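PDB 3NZP: arginine decarboxylase from Campylobacter jejuni subsp. jejuni, which probably catalyses the pyridoxal-phosphate-dependent decarboxylation of arginine to agmatine, a step in polyamine and spermidine biosynthesis. Local coordinates for residues L446-P451 and G524-L529; S280-E285 and K493-F498; L54-I59 and V98-D103; A30-V35 and P464-D469. All blocks are in the same frame, centred on the assembly; numbering follows the deposited sequence.

Contact 1 of 4, residues L446-P451 and G524-L529; sequences LFQSMP and GMKHNL
Phe447 and His527 form the close half of this contact. Their rings stack face to face, with centroids 4.3 Å apart and planes turned by 22°. The two side chains lie alongside and point the same way, and the stack is offset, so the imidazole sits toward the rim of the phenyl face. Phe447 CG is anti to the carbonyl carbon (chi1 -75°), which lays the ring against His527. Met525, a selenomethionine, comes to the same ring from another side. Its methyl CE lies at the ring edge, in plane, and its SE stands 5.2 Å from the ring centroid in an oblique Met-aromatic contact. Pro451 adds a lighter touch, with CB 4.3 Å from Met525 SE. Outside the two segments, Trp454 also meets the Phe447 ring.

The backbones come close at Gln448 and Gly524, whose CA atoms are 4.2 Å apart. Here Gly524 CA lies against Gln448 O, 3.0 Å away, in a CA-H...O contact. Nearby, Met525 N gives a weak hydrogen bond to Phe447 O, 3.4 Å long and bent to 123°. The loose side is the rim at Lys526, which is partly exposed. The placing of the Gln448 amide beside it is doubtful.

The contact joins two loops of one subunit beside an active site at the dimer interface. His527 also packs on Lys86 of the second subunit, a residue that binds the cofactor. With one weak hydrogen bond across it, the contact rests mainly on ring stacking and apolar packing.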
loop_
_atom_site.group_PDB
_atom_site.type_symbol
_atom_site.label_atom_id
_atom_site.label_comp_id
_atom_site.label_asym_id
_atom_site.label_seq_id
_atom_site.Cartn_x
_atom_site.Cartn_y
_atom_site.Cartn_z
ATOM N N LEU B 446 2.856 2.295 10.539
ATOM C CA LEU B 446 1.617 1.570 10.217
ATOM C C LEU B 446 1.416 1.459 8.704
ATOM O O LEU B 446 0.364 1.026 8.236
ATOM C CB LEU B 446 0.397 2.265 10.841
ATOM C CG LEU B 446 0.054 1.907 12.295
ATOM C CD1 LEU B 446 -1.036 2.824 12.817
ATOM C CD2 LEU B 446 -0.399 0.457 12.372
ATOM N N PHE B 447 2.427 1.876 7.948
ATOM C CA PHE B 447 2.390 1.804 6.500
ATOM C C PHE B 447 3.504 0.891 6.049
ATOM O O PHE B 447 3.428 0.279 4.990
ATOM C CB PHE B 447 2.582 3.186 5.880
ATOM C CG PHE B 447 1.369 4.062 5.978
ATOM C CD1 PHE B 447 0.923 4.520 7.215
ATOM C CD2 PHE B 447 0.642 4.396 4.835
ATOM C CE1 PHE B 447 -0.229 5.294 7.314
ATOM C CE2 PHE B 447 -0.513 5.169 4.924
ATOM C CZ PHE B 447 -0.950 5.617 6.167
ATOM N N GLN B 448 4.547 0.801 6.863
ATOM C CA GLN B 448 5.682 -0.036 6.529
ATOM C C GLN B 448 5.464 -1.497 6.881
ATOM O O GLN B 448 5.444 -2.349 5.995
ATOM C CB GLN B 448 6.950 0.473 7.219
ATOM C CG GLN B 448 8.153 -0.467 7.097
ATOM C CD GLN B 448 8.662 -0.637 5.663
ATOM O OE1 GLN B 448 9.377 -1.598 5.359
ATOM N NE2 GLN B 448 8.311 0.297 4.788
ATOM N N SER B 449 5.293 -1.794 8.163
ATOM C CA SER B 449 5.118 -3.178 8.583
ATOM C C SER B 449 3.694 -3.689 8.526
ATOM O O SER B 449 3.470 -4.894 8.549
ATOM C CB SER B 449 5.642 -3.367 10.000
ATOM O OG SER B 449 6.976 -2.923 10.098
HETATM N N MSE B 450 2.732 -2.777 8.456
HETATM C CA MSE B 450 1.328 -3.177 8.423
HETATM C C MSE B 450 0.494 -2.433 7.397
HETATM O O MSE B 450 -0.394 -1.646 7.740
HETATM C CB MSE B 450 0.701 -3.008 9.810
HETATM C CG MSE B 450 0.929 -4.188 10.737
HETATM SE SE MSE B 450 0.825 -3.724 12.621
HETATM C CE MSE B 450 2.681 -3.342 12.945
ATOM N N PRO B 451 0.766 -2.680 6.112
ATOM C CA PRO B 451 0.027 -2.028 5.029
ATOM C C PRO B 451 -1.434 -2.495 4.954
ATOM O O PRO B 451 -2.329 -1.678 4.744
ATOM C CB PRO B 451 0.842 -2.405 3.791
ATOM C CG PRO B 451 1.383 -3.760 4.152
ATOM C CD PRO B 451 1.821 -3.565 5.581
ATOM N N GLY B 524 5.094 -3.378 2.158
ATOM C CA GLY B 524 5.668 -2.333 2.989
ATOM C C GLY B 524 5.938 -1.104 2.149
ATOM O O GLY B 524 7.048 -0.918 1.632
HETATM N N MSE B 525 4.905 -0.275 2.009
HETATM C CA MSE B 525 4.971 0.957 1.228
HETATM C C MSE B 525 6.215 1.783 1.541
HETATM O O MSE B 525 6.835 2.331 0.626
HETATM C CB MSE B 525 3.716 1.808 1.462
HETATM C CG MSE B 525 2.423 1.223 0.910
HETATM SE SE MSE B 525 0.930 1.610 2.125
HETATM C CE MSE B 525 0.728 3.508 1.712
ATOM N N LYS B 526 6.580 1.875 2.824
ATOM C CA LYS B 526 7.775 2.640 3.217
ATOM C C LYS B 526 7.465 4.141 3.065
ATOM O O LYS B 526 8.144 4.881 2.324
ATOM C CB LYS B 526 8.955 2.198 2.319
ATOM C CG LYS B 526 10.249 3.032 2.338
ATOM C CD LYS B 526 11.187 2.491 1.241
ATOM C CE LYS B 526 10.456 2.491 -0.127
ATOM N NZ LYS B 526 10.802 1.455 -1.168
ATOM N N HIS B 527 6.423 4.557 3.792
ATOM C CA HIS B 527 5.922 5.930 3.794
ATOM C C HIS B 527 7.002 7.028 3.861
ATOM O O HIS B 527 7.697 7.277 2.867
ATOM C CB HIS B 527 4.905 6.093 4.920
ATOM C CG HIS B 527 3.764 6.985 4.560
ATOM N ND1 HIS B 527 3.079 6.876 3.369
ATOM C CD2 HIS B 527 3.193 8.011 5.230
ATOM C CE1 HIS B 527 2.135 7.800 3.319
ATOM N NE2 HIS B 527 2.185 8.503 4.436
ATOM N N ASN B 528 7.158 7.690 5.005
ATOM C CA ASN B 528 8.165 8.751 5.118
ATOM C C ASN B 528 9.585 8.198 5.157
ATOM O O ASN B 528 10.366 8.535 6.045
ATOM C CB ASN B 528 7.915 9.601 6.371
ATOM C CG ASN B 528 6.620 10.395 6.294
ATOM O OD1 ASN B 528 6.235 11.079 7.246
ATOM N ND2 ASN B 528 5.944 10.309 5.154
ATOM N N LEU B 529 9.914 7.356 4.180
ATOM C CA LEU B 529 11.235 6.729 4.060
ATOM C C LEU B 529 11.602 5.809 5.216
ATOM O O LEU B 529 12.759 5.407 5.332
ATOM C CB LEU B 529 12.335 7.789 3.873
ATOM C CG LEU B 529 12.384 8.432 2.486
ATOM C CD1 LEU B 529 13.453 9.513 2.398
ATOM C CD2 LEU B 529 12.646 7.334 1.467
#

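Contact 2 of 4, residues S280-E285 and K493-F498; sequences SQFKNE and KDKPLF
Phe282 meets the backbone of Asp494 and Lys495 with one face of its ring. Asp494 O stands 3.7 Å above the ring plane, toward the rim. Lys495 CA lies over the same face in a CH-pi contact, 3.9 Å from the centroid and 29° off the ring normal. Pro496 approaches obliquely, with CD 3.5 Å from Phe282 CE1. Gln281 CG lies against the opposite face, toward the rim. Glu285 reaches Asp494 with an extended chain beyond CG, and OE1 comes 3.3 Å from Asp494 OD2. The two carboxylates are like charges with no hydrogen bond between them, which would probably be unfavourable unless solvent screens them.

Residues 280-285 follow barrel strand 268-272 and precede helix 292-309. They therefore belong to a beta-alpha loop at the C-terminal end of the TIM barrel. Residues 493-498 lie in a loop between strands 479-480 and 510-513, so the contact joins the barrel to the beta domain at the surface.

Ser280 OG steadies the first loop with two weak hydrogen bonds, one from Phe282 N and one to Glu285 O. On the second loop, the Lys495 side chain leads away from the ring, and its NZ is hydrogen-bonded to Asn459 OD1. Further along, the backbone of Leu497 bonds to Ala476.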
loop_
_atom_site.group_PDB
_atom_site.type_symbol
_atom_site.label_atom_id
_atom_site.label_comp_id
_atom_site.label_asym_id
_atom_site.label_seq_id
_atom_site.Cartn_x
_atom_site.Cartn_y
_atom_site.Cartn_z
ATOM N N SER B 280 -9.067 -12.274 14.451
ATOM C CA SER B 280 -9.882 -11.733 15.519
ATOM C C SER B 280 -9.318 -12.004 16.905
ATOM O O SER B 280 -8.921 -13.126 17.206
ATOM C CB SER B 280 -11.273 -12.319 15.443
ATOM O OG SER B 280 -11.942 -12.072 16.657
ATOM N N GLN B 281 -9.293 -10.968 17.745
ATOM C CA GLN B 281 -8.799 -11.083 19.126
ATOM C C GLN B 281 -9.890 -10.635 20.098
ATOM O O GLN B 281 -9.627 -10.374 21.274
ATOM C CB GLN B 281 -7.542 -10.230 19.343
ATOM C CG GLN B 281 -7.780 -8.722 19.348
ATOM C CD GLN B 281 -6.515 -7.921 19.656
ATOM O OE1 GLN B 281 -5.804 -8.213 20.616
ATOM N NE2 GLN B 281 -6.240 -6.901 18.846
ATOM N N PHE B 282 -11.116 -10.548 19.585
ATOM C CA PHE B 282 -12.270 -10.143 20.374
ATOM C C PHE B 282 -13.355 -11.212 20.328
ATOM O O PHE B 282 -13.731 -11.700 19.258
ATOM C CB PHE B 282 -12.818 -8.814 19.856
ATOM C CG PHE B 282 -11.879 -7.662 20.051
ATOM C CD1 PHE B 282 -11.670 -7.126 21.315
ATOM C CD2 PHE B 282 -11.171 -7.136 18.977
ATOM C CE1 PHE B 282 -10.768 -6.082 21.512
ATOM C CE2 PHE B 282 -10.267 -6.089 19.164
ATOM C CZ PHE B 282 -10.065 -5.565 20.436
ATOM N N LYS B 283 -13.843 -11.569 21.511
ATOM C CA LYS B 283 -14.876 -12.580 21.670
ATOM C C LYS B 283 -16.079 -12.282 20.777
ATOM O O LYS B 283 -16.540 -11.141 20.690
ATOM C CB LYS B 283 -15.307 -12.640 23.144
ATOM C CG LYS B 283 -16.223 -13.811 23.498
ATOM C CD LYS B 283 -16.530 -13.880 24.999
ATOM C CE LYS B 283 -17.357 -12.687 25.489
ATOM N NZ LYS B 283 -18.702 -12.600 24.853
ATOM N N ASN B 284 -16.578 -13.320 20.114
ATOM C CA ASN B 284 -17.722 -13.190 19.225
ATOM C C ASN B 284 -17.436 -12.266 18.050
ATOM O O ASN B 284 -18.113 -11.257 17.858
ATOM C CB ASN B 284 -18.959 -12.692 19.991
ATOM C CG ASN B 284 -19.513 -13.733 20.961
ATOM O OD1 ASN B 284 -18.917 -14.012 22.005
ATOM N ND2 ASN B 284 -20.658 -14.320 20.611
ATOM N N GLU B 285 -16.415 -12.613 17.271
ATOM C CA GLU B 285 -16.053 -11.839 16.094
ATOM C C GLU B 285 -15.081 -12.585 15.195
ATOM O O GLU B 285 -14.246 -11.972 14.538
ATOM C CB GLU B 285 -15.452 -10.493 16.489
ATOM C CG GLU B 285 -16.405 -9.317 16.338
ATOM C CD GLU B 285 -15.715 -7.989 16.593
ATOM O OE1 GLU B 285 -16.384 -6.932 16.533
ATOM O OE2 GLU B 285 -14.492 -8.008 16.855
ATOM N N LYS B 493 -15.450 0.635 19.521
ATOM C CA LYS B 493 -16.410 -0.060 20.369
ATOM C C LYS B 493 -16.285 -1.563 20.134
ATOM O O LYS B 493 -16.338 -2.357 21.072
ATOM C CB LYS B 493 -17.844 0.398 20.053
ATOM C CG LYS B 493 -18.233 1.805 20.543
ATOM C CD LYS B 493 -17.592 2.946 19.734
ATOM C CE LYS B 493 -16.219 3.364 20.272
ATOM N NZ LYS B 493 -15.665 4.487 19.455
ATOM N N ASP B 494 -16.122 -1.938 18.869
ATOM C CA ASP B 494 -15.970 -3.340 18.484
ATOM C C ASP B 494 -14.533 -3.778 18.708
ATOM O O ASP B 494 -14.228 -4.969 18.737
ATOM C CB ASP B 494 -16.341 -3.535 17.007
ATOM C CG ASP B 494 -17.828 -3.389 16.757
ATOM O OD1 ASP B 494 -18.404 -2.347 17.150
ATOM O OD2 ASP B 494 -18.423 -4.317 16.167
ATOM N N LYS B 495 -13.654 -2.795 18.865
ATOM C CA LYS B 495 -12.240 -3.059 19.093
ATOM C C LYS B 495 -11.754 -2.325 20.349
ATOM O O LYS B 495 -10.904 -1.435 20.274
ATOM C CB LYS B 495 -11.423 -2.628 17.866
ATOM C CG LYS B 495 -11.861 -3.293 16.565
ATOM C CD LYS B 495 -10.871 -3.050 15.433
ATOM C CE LYS B 495 -10.703 -1.572 15.128
ATOM N NZ LYS B 495 -9.747 -1.354 14.011
ATOM N N PRO B 496 -12.299 -2.689 21.523
ATOM C CA PRO B 496 -11.919 -2.064 22.793
ATOM C C PRO B 496 -10.521 -2.467 23.255
ATOM O O PRO B 496 -10.342 -3.519 23.880
ATOM C CB PRO B 496 -12.996 -2.556 23.749
ATOM C CG PRO B 496 -13.253 -3.946 23.241
ATOM C CD PRO B 496 -13.336 -3.716 21.742
ATOM N N LEU B 497 -9.535 -1.628 22.953
ATOM C CA LEU B 497 -8.160 -1.911 23.339
ATOM C C LEU B 497 -7.783 -1.223 24.639
ATOM O O LEU B 497 -7.994 -0.023 24.795
ATOM C CB LEU B 497 -7.201 -1.463 22.237
ATOM C CG LEU B 497 -5.730 -1.853 22.423
ATOM C CD1 LEU B 497 -5.578 -3.370 22.289
ATOM C CD2 LEU B 497 -4.878 -1.132 21.376
ATOM N N PHE B 498 -7.231 -1.994 25.573
ATOM C CA PHE B 498 -6.800 -1.461 26.867
ATOM C C PHE B 498 -5.349 -1.801 27.163
ATOM O O PHE B 498 -4.965 -2.973 27.121
ATOM C CB PHE B 498 -7.676 -1.999 28.006
ATOM C CG PHE B 498 -9.069 -1.459 27.992
ATOM C CD1 PHE B 498 -10.053 -2.067 27.225
ATOM C CD2 PHE B 498 -9.377 -0.290 28.682
ATOM C CE1 PHE B 498 -11.328 -1.517 27.136
ATOM C CE2 PHE B 498 -10.648 0.270 28.602
ATOM C CZ PHE B 498 -11.627 -0.343 27.824
#

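Contact 3 of 4, residues L54-I59 and V98-D103; sequences LIQKQI and VKLGKD
Leu100 packs against Ile55, Gln56 and Ile59 of helix 52-72. It points toward that helix near the end of its own. Its CD2 branch does most of the touching, 3.6 Å from both N and CB of Gln56. The same methyl lies 4.1 Å from Ile55 CB. Leu100 CB faces the tip of Ile59, with CD1 4.0 Å away.

Gly101 comes next and is the first residue to leave the helical backbone angles. It has no side chain, and the tip of Ile59 rests on its backbone, with CD1 3.7 Å from Gly101 N. The Ile59 CG1 branch is anti to the carbonyl carbon (chi1 -64°) and continues extended, which carries CD1 across to this helix end. Beyond Gly101 the chain moves off toward strand 107-110.

No hydrogen bond crosses the contact. Helix 91-100 is the helix of the first beta-alpha-beta crossover of the TIM barrel, between strands 79-84 and 107-110. Helix 52-72 precedes the first of them. Further along helix 91-100, Ile55 also packs on Phe93 and Asn96, and Ile59 on Leu97. Helix 52-72 packs as well on the short helix 323-326, after the last barrel strand, through Gln58 and Ile59.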
loop_
_atom_site.group_PDB
_atom_site.type_symbol
_atom_site.label_atom_id
_atom_site.label_comp_id
_atom_site.label_asym_id
_atom_site.label_seq_id
_atom_site.Cartn_x
_atom_site.Cartn_y
_atom_site.Cartn_z
ATOM N N LEU B 54 7.280 -21.804 14.384
ATOM C CA LEU B 54 5.880 -21.566 14.062
ATOM C C LEU B 54 5.595 -22.017 12.634
ATOM O O LEU B 54 4.543 -22.593 12.347
ATOM C CB LEU B 54 5.550 -20.080 14.226
ATOM C CG LEU B 54 4.911 -19.669 15.560
ATOM C CD1 LEU B 54 5.512 -20.467 16.676
ATOM C CD2 LEU B 54 5.119 -18.174 15.798
ATOM N N ILE B 55 6.551 -21.768 11.746
ATOM C CA ILE B 55 6.405 -22.152 10.353
ATOM C C ILE B 55 6.240 -23.655 10.271
ATOM O O ILE B 55 5.383 -24.159 9.540
ATOM C CB ILE B 55 7.624 -21.717 9.526
ATOM C CG1 ILE B 55 7.854 -20.224 9.698
ATOM C CG2 ILE B 55 7.377 -21.967 8.047
ATOM C CD1 ILE B 55 9.009 -19.718 8.920
ATOM N N GLN B 56 7.064 -24.370 11.027
ATOM C CA GLN B 56 6.996 -25.827 11.061
ATOM C C GLN B 56 5.619 -26.253 11.578
ATOM O O GLN B 56 4.910 -27.016 10.924
ATOM C CB GLN B 56 8.100 -26.372 11.961
ATOM C CG GLN B 56 8.079 -27.868 12.174
ATOM C CD GLN B 56 9.212 -28.301 13.079
ATOM O OE1 GLN B 56 10.346 -28.489 12.626
ATOM N NE2 GLN B 56 8.923 -28.431 14.374
ATOM N N LYS B 57 5.242 -25.758 12.752
ATOM C CA LYS B 57 3.944 -26.080 13.306
ATOM C C LYS B 57 2.877 -25.960 12.233
ATOM O O LYS B 57 2.046 -26.846 12.064
ATOM C CB LYS B 57 3.603 -25.126 14.434
ATOM C CG LYS B 57 3.773 -25.701 15.805
ATOM C CD LYS B 57 2.568 -26.528 16.184
ATOM C CE LYS B 57 2.417 -26.574 17.700
ATOM N NZ LYS B 57 2.228 -25.212 18.315
ATOM N N GLN B 58 2.903 -24.860 11.496
ATOM C CA GLN B 58 1.907 -24.651 10.462
ATOM C C GLN B 58 1.909 -25.676 9.356
ATOM O O GLN B 58 0.848 -26.115 8.920
ATOM C CB GLN B 58 2.058 -23.258 9.878
ATOM C CG GLN B 58 1.527 -22.224 10.831
ATOM C CD GLN B 58 0.046 -22.384 11.038
ATOM O OE1 GLN B 58 -0.735 -22.101 10.142
ATOM N NE2 GLN B 58 -0.354 -22.855 12.214
ATOM N N ILE B 59 3.095 -26.048 8.895
ATOM C CA ILE B 59 3.219 -27.031 7.834
ATOM C C ILE B 59 2.657 -28.365 8.289
ATOM O O ILE B 59 1.828 -28.955 7.604
ATOM C CB ILE B 59 4.681 -27.226 7.432
ATOM C CG1 ILE B 59 5.234 -25.932 6.852
ATOM C CG2 ILE B 59 4.799 -28.346 6.408
ATOM C CD1 ILE B 59 6.703 -26.003 6.547
ATOM N N VAL B 98 11.247 -23.800 2.780
ATOM C CA VAL B 98 11.682 -24.919 1.965
ATOM C C VAL B 98 12.413 -25.939 2.809
ATOM O O VAL B 98 12.284 -27.147 2.612
ATOM C CB VAL B 98 12.600 -24.467 0.820
ATOM C CG1 VAL B 98 11.848 -23.525 -0.097
ATOM C CG2 VAL B 98 13.830 -23.790 1.385
ATOM N N LYS B 99 13.179 -25.451 3.768
ATOM C CA LYS B 99 13.933 -26.334 4.630
ATOM C C LYS B 99 12.988 -27.152 5.520
ATOM O O LYS B 99 13.032 -28.376 5.518
ATOM C CB LYS B 99 14.900 -25.495 5.452
ATOM C CG LYS B 99 15.814 -26.292 6.326
ATOM C CD LYS B 99 16.928 -25.417 6.911
ATOM C CE LYS B 99 17.874 -24.874 5.826
ATOM N NZ LYS B 99 18.998 -24.069 6.405
ATOM N N LEU B 100 12.114 -26.471 6.255
ATOM C CA LEU B 100 11.161 -27.135 7.135
ATOM C C LEU B 100 10.104 -27.966 6.405
ATOM O O LEU B 100 9.601 -28.947 6.943
ATOM C CB LEU B 100 10.467 -26.107 8.017
ATOM C CG LEU B 100 11.116 -25.819 9.372
ATOM C CD1 LEU B 100 12.634 -25.672 9.254
ATOM C CD2 LEU B 100 10.505 -24.546 9.919
ATOM N N GLY B 101 9.762 -27.599 5.185
ATOM C CA GLY B 101 8.757 -28.369 4.495
ATOM C C GLY B 101 9.325 -29.451 3.603
ATOM O O GLY B 101 8.589 -30.069 2.824
ATOM N N LYS B 102 10.628 -29.703 3.705
ATOM C CA LYS B 102 11.255 -30.724 2.857
ATOM C C LYS B 102 10.677 -32.106 3.091
ATOM O O LYS B 102 10.318 -32.812 2.149
ATOM C CB LYS B 102 12.760 -30.777 3.092
ATOM C CG LYS B 102 13.467 -31.725 2.141
ATOM C CD LYS B 102 14.956 -31.701 2.363
ATOM C CE LYS B 102 15.679 -32.533 1.327
ATOM N NZ LYS B 102 17.166 -32.522 1.550
ATOM N N ASP B 103 10.606 -32.477 4.362
ATOM C CA ASP B 103 10.093 -33.776 4.771
ATOM C C ASP B 103 8.653 -33.983 4.334
ATOM O O ASP B 103 8.168 -35.111 4.313
ATOM C CB ASP B 103 10.194 -33.909 6.291
ATOM C CG ASP B 103 11.609 -34.188 6.762
ATOM O OD1 ASP B 103 11.929 -33.823 7.920
ATOM O OD2 ASP B 103 12.392 -34.782 5.982
#

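Contact 4 of 4, residues A30-V35 and P464-D469; sequences AIIDIV and PLDRLD
Asp466 brings the one flat side-chain group to this contact, and it meets Ile32. Ile32 CD1 lies over one face of the carboxylate, above OD1 of Asp466 and 4.0 Å from it. No ring from either segment takes part. The Asp466 CG sits between the backbone N and the carbonyl carbon (chi1 69°), a crowded position that keeps the carboxylate on the helix side.

Leu465 carries the rest. It crosses Ile31 and Val35 at about a right angle. Its CD2 touches both, 3.6 Å from Ile31 CG2 and 3.7 Å from Val35 CG2. Ile31 and Val35 are one helical turn apart, so one methyl contacts two successive turns. Ile32 touches Leu465 further back, with CD1 3.9 Å from Leu465 CB. There its CG1 is anti to the backbone N (chi1 -175°), which swings the tip over Leu465 CB toward Asp466.

No hydrogen bond links the two segments. Phe510 on strand 510-513 and Ile333 on strand 330-341 add to the apolar surroundings of Leu465. The Leu465 backbone bonds to Phe510. Leu465 and Ile31 are both backbone-bonded to Val21, which brings strand 21-23 alongside.

The contact is thus buried apolar packing of the start of helix 31-40 on the beta domain, away from the annotated sites. Such a return of the N-terminal part of the chain to the beta domain fits the two-domain fold of class-II ornithine, lysine and arginine decarboxylases.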
loop_
_atom_site.group_PDB
_atom_site.type_symbol
_atom_site.label_atom_id
_atom_site.label_comp_id
_atom_site.label_asym_id
_atom_site.label_seq_id
_atom_site.Cartn_x
_atom_site.Cartn_y
_atom_site.Cartn_z
ATOM N N ALA B 30 10.027 -16.097 26.590
ATOM C CA ALA B 30 9.240 -14.870 26.501
ATOM C C ALA B 30 9.800 -13.958 25.424
ATOM O O ALA B 30 11.016 -13.797 25.298
ATOM C CB ALA B 30 9.244 -14.141 27.845
ATOM N N ILE B 31 8.903 -13.361 24.645
ATOM C CA ILE B 31 9.304 -12.461 23.564
ATOM C C ILE B 31 10.022 -11.246 24.143
ATOM O O ILE B 31 11.058 -10.830 23.628
ATOM C CB ILE B 31 8.068 -12.023 22.746
ATOM C CG1 ILE B 31 7.470 -13.231 22.036
ATOM C CG2 ILE B 31 8.453 -11.018 21.703
ATOM C CD1 ILE B 31 6.122 -12.958 21.436
ATOM N N ILE B 32 9.474 -10.699 25.226
ATOM C CA ILE B 32 10.058 -9.537 25.884
ATOM C C ILE B 32 11.523 -9.772 26.242
ATOM O O ILE B 32 12.308 -8.830 26.289
ATOM C CB ILE B 32 9.300 -9.196 27.176
ATOM C CG1 ILE B 32 9.844 -7.905 27.780
ATOM C CG2 ILE B 32 9.431 -10.341 28.161
ATOM C CD1 ILE B 32 9.409 -6.676 27.052
ATOM N N ASP B 33 11.883 -11.025 26.506
ATOM C CA ASP B 33 13.263 -11.374 26.856
ATOM C C ASP B 33 14.152 -11.318 25.625
ATOM O O ASP B 33 15.266 -10.790 25.666
ATOM C CB ASP B 33 13.349 -12.791 27.436
ATOM C CG ASP B 33 12.875 -12.879 28.879
ATOM O OD1 ASP B 33 12.817 -14.019 29.396
ATOM O OD2 ASP B 33 12.573 -11.831 29.496
ATOM N N ILE B 34 13.661 -11.890 24.533
ATOM C CA ILE B 34 14.409 -11.907 23.285
ATOM C C ILE B 34 14.628 -10.469 22.842
ATOM O O ILE B 34 15.720 -10.109 22.402
ATOM C CB ILE B 34 13.646 -12.687 22.196
ATOM C CG1 ILE B 34 13.369 -14.109 22.683
ATOM C CG2 ILE B 34 14.471 -12.751 20.927
ATOM C CD1 ILE B 34 12.430 -14.877 21.803
ATOM N N VAL B 35 13.594 -9.641 22.977
ATOM C CA VAL B 35 13.711 -8.237 22.585
ATOM C C VAL B 35 14.830 -7.574 23.372
ATOM O O VAL B 35 15.774 -7.039 22.784
ATOM C CB VAL B 35 12.399 -7.457 22.828
ATOM C CG1 VAL B 35 12.601 -5.988 22.484
ATOM C CG2 VAL B 35 11.297 -8.036 21.979
ATOM N N PRO B 464 0.500 -6.155 24.733
ATOM C CA PRO B 464 1.798 -5.836 25.325
ATOM C C PRO B 464 2.631 -7.093 25.488
ATOM O O PRO B 464 2.085 -8.188 25.592
ATOM C CB PRO B 464 1.424 -5.239 26.667
ATOM C CG PRO B 464 0.077 -4.651 26.405
ATOM C CD PRO B 464 -0.589 -5.724 25.616
ATOM N N LEU B 465 3.948 -6.940 25.529
ATOM C CA LEU B 465 4.810 -8.100 25.673
ATOM C C LEU B 465 4.936 -8.616 27.096
ATOM O O LEU B 465 5.320 -9.766 27.316
ATOM C CB LEU B 465 6.198 -7.799 25.126
ATOM C CG LEU B 465 6.376 -8.123 23.640
ATOM C CD1 LEU B 465 5.390 -7.312 22.817
ATOM C CD2 LEU B 465 7.814 -7.824 23.230
ATOM N N ASP B 466 4.612 -7.764 28.057
ATOM C CA ASP B 466 4.711 -8.128 29.459
ATOM C C ASP B 466 3.689 -7.340 30.261
ATOM O O ASP B 466 2.862 -6.613 29.701
ATOM C CB ASP B 466 6.117 -7.820 29.976
ATOM C CG ASP B 466 6.393 -6.325 30.067
ATOM O OD1 ASP B 466 7.520 -5.942 30.461
ATOM O OD2 ASP B 466 5.484 -5.521 29.746
ATOM N N ARG B 467 3.766 -7.480 31.580
ATOM C CA ARG B 467 2.862 -6.796 32.493
ATOM C C ARG B 467 1.434 -7.322 32.299
ATOM O O ARG B 467 0.456 -6.620 32.554
ATOM C CB ARG B 467 2.917 -5.292 32.235
ATOM C CG ARG B 467 2.826 -4.451 33.488
ATOM C CD ARG B 467 2.839 -2.981 33.138
ATOM N NE ARG B 467 4.075 -2.619 32.448
ATOM C CZ ARG B 467 5.137 -2.082 33.038
ATOM N NH1 ARG B 467 6.217 -1.798 32.315
ATOM N NH2 ARG B 467 5.104 -1.814 34.343
ATOM N N LEU B 468 1.333 -8.575 31.861
ATOM C CA LEU B 468 0.048 -9.229 31.605
ATOM C C LEU B 468 -0.631 -9.744 32.864
ATOM O O LEU B 468 -1.848 -9.956 32.877
ATOM C CB LEU B 468 0.246 -10.383 30.620
ATOM C CG LEU B 468 0.669 -9.919 29.224
ATOM C CD1 LEU B 468 1.169 -11.105 28.396
ATOM C CD2 LEU B 468 -0.517 -9.224 28.561
ATOM N N ASP B 469 0.164 -9.959 33.910
ATOM C CA ASP B 469 -0.355 -10.434 35.191
ATOM C C ASP B 469 -1.183 -9.317 35.845
ATOM O O ASP B 469 -1.929 -9.558 36.791
ATOM C CB ASP B 469 0.808 -10.855 36.094
ATOM C CG ASP B 469 1.891 -9.784 36.202
ATOM O OD1 ASP B 469 3.008 -10.112 36.659
ATOM O OD2 ASP B 469 1.637 -8.617 35.833
#

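Contact 1 is nearest to the cofactor: the His527 side chain is about 7 Å from a bound pyridoxal phosphate and about 7 Å from that of Cys483, the predicted proton donor. Contact 3 lies further out, with the Ile59 side chain about 13 Å from a bound cofactor. In contact 2 the side chain of Glu285 is about 12 Å from that of Gln237, a cofactor-binding residue with no cofactor bound to it in this chain. Contact 4 is remote from these sites. Contacts 2 and 4 approach to about 5 Å between nearest atoms without touching. Contact 2 joins the barrel to the beta domain, contact 4 the N-terminal helix to it, whereas contact 3 joins barrel-region helices.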